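PDB 3HP4: GDSL-esterase from Pseudoalteromonas sp., which hydrolyses ester bonds as a cold-adapted serine esterase of the SGNH (GDSL) family, and may act as a lysophospholipase. Local coordinates for residues E73-V85 with I111-F125. Residues are numbered along the deposited sequence; the frame is centred on the assembly and turned at random.
Sequences ELGANDGLRGFPV and IYIPPNYGPRYSKMF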
# COMPACT_ATOMS: atom_id res chain seq x y z
N GLU A 73 2.19 0.83 0.36
CA GLU A 73 1.68 -0.48 -0.09
C GLU A 73 2.62 -0.94 -1.18
O GLU A 73 2.36 -0.78 -2.39
CB GLU A 73 0.24 -0.29 -0.59
CG GLU A 73 -0.39 -1.56 -1.18
CD GLU A 73 -0.16 -1.71 -2.68
OE1 GLU A 73 -0.51 -0.78 -3.47
OE2 GLU A 73 0.32 -2.81 -3.11
N LEU A 74 3.77 -1.49 -0.76
CA LEU A 74 4.86 -1.86 -1.65
C LEU A 74 5.52 -3.12 -1.19
O LEU A 74 5.53 -3.48 -0.01
CB LEU A 74 5.93 -0.77 -1.68
CG LEU A 74 5.50 0.54 -2.35
CD1 LEU A 74 6.60 1.59 -2.15
CD2 LEU A 74 5.23 0.37 -3.86
N GLY A 75 6.11 -3.79 -2.15
CA GLY A 75 6.94 -4.99 -1.90
C GLY A 75 6.44 -6.15 -2.70
O GLY A 75 7.23 -7.06 -2.98
N ALA A 76 5.18 -6.19 -3.14
CA ALA A 76 4.70 -7.32 -3.92
C ALA A 76 5.58 -7.52 -5.13
O ALA A 76 5.87 -8.67 -5.51
CB ALA A 76 3.21 -7.11 -4.37
N ASN A 77 5.99 -6.46 -5.83
CA ASN A 77 6.82 -6.65 -7.02
C ASN A 77 8.18 -7.20 -6.67
O ASN A 77 8.67 -8.08 -7.40
CB ASN A 77 6.83 -5.39 -7.88
CG ASN A 77 5.46 -5.16 -8.49
OD1 ASN A 77 4.85 -6.09 -9.04
ND2 ASN A 77 4.99 -3.95 -8.37
N ASP A 78 8.76 -6.76 -5.58
CA ASP A 78 10.04 -7.33 -5.14
C ASP A 78 9.87 -8.85 -4.89
O ASP A 78 10.69 -9.66 -5.33
CB ASP A 78 10.51 -6.66 -3.87
CG ASP A 78 11.20 -5.35 -4.12
OD1 ASP A 78 11.64 -5.02 -5.25
OD2 ASP A 78 11.36 -4.65 -3.12
N GLY A 79 8.82 -9.23 -4.18
CA GLY A 79 8.60 -10.65 -3.83
C GLY A 79 8.24 -11.49 -5.02
O GLY A 79 8.68 -12.64 -5.12
N LEU A 80 7.42 -10.98 -5.94
CA LEU A 80 7.12 -11.73 -7.19
C LEU A 80 8.33 -11.96 -8.01
O LEU A 80 8.37 -12.92 -8.77
CB LEU A 80 6.07 -10.96 -8.00
CG LEU A 80 4.71 -10.99 -7.31
CD1 LEU A 80 3.75 -9.99 -7.99
CD2 LEU A 80 4.09 -12.40 -7.29
N ARG A 81 9.34 -11.13 -7.89
CA ARG A 81 10.57 -11.23 -8.62
C ARG A 81 11.65 -12.02 -7.85
O ARG A 81 12.77 -12.21 -8.32
CB ARG A 81 11.00 -9.80 -9.01
CG ARG A 81 10.03 -9.18 -10.04
CD ARG A 81 10.25 -7.71 -10.20
NE ARG A 81 11.39 -7.49 -11.09
CZ ARG A 81 11.75 -6.31 -11.57
NH1 ARG A 81 11.05 -5.21 -11.27
NH2 ARG A 81 12.80 -6.23 -12.37
N GLY A 82 11.32 -12.44 -6.63
CA GLY A 82 12.26 -13.17 -5.79
C GLY A 82 13.43 -12.36 -5.31
O GLY A 82 14.50 -12.89 -5.06
N PHE A 83 13.28 -11.03 -5.18
CA PHE A 83 14.39 -10.22 -4.77
C PHE A 83 14.71 -10.50 -3.30
O PHE A 83 13.86 -10.95 -2.50
CB PHE A 83 14.01 -8.72 -4.83
CG PHE A 83 13.90 -8.12 -6.19
CD1 PHE A 83 14.24 -8.81 -7.33
CD2 PHE A 83 13.48 -6.80 -6.32
CE1 PHE A 83 14.15 -8.19 -8.62
CE2 PHE A 83 13.38 -6.19 -7.59
CZ PHE A 83 13.71 -6.88 -8.72
N PRO A 84 15.94 -10.23 -2.86
CA PRO A 84 16.28 -10.54 -1.47
C PRO A 84 15.43 -9.74 -0.49
O PRO A 84 15.33 -8.52 -0.59
CB PRO A 84 17.75 -10.12 -1.36
CG PRO A 84 18.25 -10.27 -2.82
CD PRO A 84 17.12 -9.81 -3.64
N VAL A 85 14.85 -10.42 0.48
CA VAL A 85 14.01 -9.76 1.48
C VAL A 85 14.84 -8.83 2.29
O VAL A 85 14.32 -7.75 2.67
CB VAL A 85 13.29 -10.80 2.33
CG1 VAL A 85 12.57 -10.19 3.43
CG2 VAL A 85 12.31 -11.63 1.49
N ILE A 111 2.18 -7.42 3.15
CA ILE A 111 1.94 -7.96 1.80
C ILE A 111 2.15 -9.46 1.88
O ILE A 111 3.03 -9.93 2.64
CB ILE A 111 2.89 -7.33 0.80
CG1 ILE A 111 2.92 -5.82 0.82
CG2 ILE A 111 2.57 -7.83 -0.64
CD1 ILE A 111 1.55 -5.09 0.44
N TYR A 112 1.34 -10.23 1.14
CA TYR A 112 1.49 -11.68 0.98
C TYR A 112 1.67 -11.97 -0.48
O TYR A 112 1.15 -11.25 -1.34
CB TYR A 112 0.21 -12.42 1.48
CG TYR A 112 0.01 -12.37 3.01
CD1 TYR A 112 0.14 -13.51 3.82
CD2 TYR A 112 -0.35 -11.20 3.63
CE1 TYR A 112 -0.07 -13.35 5.21
CE2 TYR A 112 -0.56 -11.12 5.01
CZ TYR A 112 -0.40 -12.18 5.74
OH TYR A 112 -0.60 -11.95 7.17
N ILE A 113 2.49 -12.99 -0.73
CA ILE A 113 2.80 -13.42 -2.12
C ILE A 113 2.62 -14.90 -2.24
O ILE A 113 2.86 -15.64 -1.29
CB ILE A 113 4.26 -13.03 -2.54
CG1 ILE A 113 5.27 -13.56 -1.51
CG2 ILE A 113 4.33 -11.53 -2.82
CD1 ILE A 113 6.78 -13.51 -1.91
N PRO A 114 2.33 -15.36 -3.47
CA PRO A 114 2.32 -16.83 -3.69
C PRO A 114 3.71 -17.43 -3.54
O PRO A 114 4.71 -16.73 -3.69
CB PRO A 114 1.83 -16.99 -5.12
CG PRO A 114 2.22 -15.70 -5.77
CD PRO A 114 2.14 -14.59 -4.70
N PRO A 115 3.77 -18.74 -3.29
CA PRO A 115 5.05 -19.43 -3.02
C PRO A 115 5.83 -19.73 -4.30
O PRO A 115 6.36 -20.83 -4.48
CB PRO A 115 4.59 -20.73 -2.32
CG PRO A 115 3.24 -21.03 -3.04
CD PRO A 115 2.60 -19.64 -3.17
N ASN A 116 6.01 -18.72 -5.15
CA ASN A 116 6.76 -18.88 -6.37
C ASN A 116 8.22 -19.18 -6.15
O ASN A 116 8.88 -19.74 -7.03
CB ASN A 116 6.60 -17.63 -7.27
CG ASN A 116 5.15 -17.43 -7.73
OD1 ASN A 116 4.33 -18.33 -7.64
ND2 ASN A 116 4.82 -16.22 -8.13
N TYR A 117 8.72 -18.84 -4.96
CA TYR A 117 10.12 -19.17 -4.55
C TYR A 117 10.10 -20.02 -3.33
O TYR A 117 11.10 -20.07 -2.60
CB TYR A 117 10.96 -17.88 -4.36
CG TYR A 117 10.96 -17.05 -5.59
CD1 TYR A 117 11.89 -17.24 -6.58
CD2 TYR A 117 9.92 -16.12 -5.78
CE1 TYR A 117 11.80 -16.44 -7.80
CE2 TYR A 117 9.81 -15.38 -6.92
CZ TYR A 117 10.72 -15.53 -7.89
OH TYR A 117 10.58 -14.73 -9.03
N GLY A 118 8.99 -20.72 -3.10
CA GLY A 118 8.83 -21.65 -1.98
C GLY A 118 8.16 -20.99 -0.80
O GLY A 118 8.19 -19.75 -0.62
N PRO A 119 7.54 -21.79 0.07
CA PRO A 119 6.88 -21.23 1.25
C PRO A 119 7.79 -20.50 2.20
O PRO A 119 7.36 -19.56 2.85
CB PRO A 119 6.21 -22.45 1.91
CG PRO A 119 6.80 -23.60 1.26
CD PRO A 119 7.33 -23.23 -0.10
N ARG A 120 9.04 -20.92 2.37
CA ARG A 120 9.88 -20.24 3.31
C ARG A 120 10.17 -18.82 2.88
O ARG A 120 10.06 -17.88 3.70
CB ARG A 120 11.19 -21.01 3.52
CG ARG A 120 12.12 -20.33 4.47
CD ARG A 120 11.59 -20.12 5.88
NE ARG A 120 12.59 -19.46 6.73
CZ ARG A 120 12.40 -18.40 7.55
NH1 ARG A 120 11.22 -17.80 7.69
NH2 ARG A 120 13.44 -17.93 8.21
N TYR A 121 10.49 -18.60 1.61
CA TYR A 121 10.68 -17.22 1.13
C TYR A 121 9.41 -16.43 1.32
O TYR A 121 9.50 -15.24 1.71
CB TYR A 121 11.10 -17.27 -0.36
CG TYR A 121 11.23 -15.90 -0.98
CD1 TYR A 121 12.40 -15.18 -0.89
CD2 TYR A 121 10.16 -15.32 -1.67
CE1 TYR A 121 12.51 -13.92 -1.50
CE2 TYR A 121 10.26 -14.05 -2.27
CZ TYR A 121 11.43 -13.38 -2.15
OH TYR A 121 11.50 -12.13 -2.75
N SER A 122 8.23 -16.98 1.08
CA SER A 122 6.99 -16.21 1.29
C SER A 122 6.86 -15.82 2.76
O SER A 122 6.41 -14.68 3.02
CB SER A 122 5.79 -17.05 0.84
OG SER A 122 5.75 -17.04 -0.61
N LYS A 123 7.24 -16.66 3.71
CA LYS A 123 7.16 -16.31 5.11
C LYS A 123 8.21 -15.27 5.46
O LYS A 123 7.94 -14.33 6.26
CB LYS A 123 7.31 -17.54 6.04
CG LYS A 123 6.14 -18.40 6.03
CD LYS A 123 6.18 -19.51 7.10
CE LYS A 123 7.41 -19.59 7.92
NZ LYS A 123 7.24 -20.86 8.82
N MET A 124 9.42 -15.40 4.95
CA MET A 124 10.44 -14.38 5.16
C MET A 124 9.97 -13.05 4.69
O MET A 124 10.15 -12.01 5.34
CB MET A 124 11.70 -14.76 4.38
CG MET A 124 12.45 -16.04 4.90
SD MET A 124 13.63 -16.67 3.66
CE MET A 124 14.76 -15.32 3.61
N PHE A 125 9.35 -13.02 3.51
CA PHE A 125 8.83 -11.81 2.90
C PHE A 125 7.72 -11.20 3.75
O PHE A 125 7.84 -10.02 4.13
CB PHE A 125 8.29 -12.22 1.49
CG PHE A 125 7.58 -11.11 0.80
CD1 PHE A 125 8.26 -10.22 -0.03
CD2 PHE A 125 6.23 -10.95 0.96
CE1 PHE A 125 7.55 -9.19 -0.68
CE2 PHE A 125 5.53 -9.93 0.31
CZ PHE A 125 6.20 -9.05 -0.49
O HOH W 1 6.46 -14.81 -5.40
O HOH W 2 6.70 -14.79 -9.50
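Two tyrosines, Tyr117 and Tyr121, reach across to the C-terminal end of helix 76-80 and bond Leu80 O, in its last residue, and Phe83 O just beyond. A chi1 of 176° swings the Tyr121 ring away from its own backbone N and brings OH to Phe83 O at 2.7 Å, in the carbonyl plane and on a lone pair. Tyr117 OH gives its proton to Leu80 O at 2.9 Å from above the carbonyl plane; Leu80 O also receives a water bridged to Asn116 ND2. Gly82 CA lies over one face of the Tyr117 ring, 3.6 Å from its centroid, a CH-pi contact. Glycine suits this place twice over, since Gly82 closes the helix in a Schellman motif with positive phi and a CB would strike the ring. A CB on Gly79 would clash with Phe125 and Ile113, whose CE1 and CD1 come close to its CA. Ile113 CD1 covers one face of Phe125, whose edge is turned to Gly75 O. Val85 CG2 wedges between Tyr121 CE1 (3.8 Å) and the backbone of Phe125. Helix 76-80, following strand 69-73, thus runs nearly antiparallel to the first turns of helix 119-136, with Val85 opening helix 85-101, while Asn77 ND2 hydrogen-bonds O1P of the monoethylphosphorylated serine at position 11.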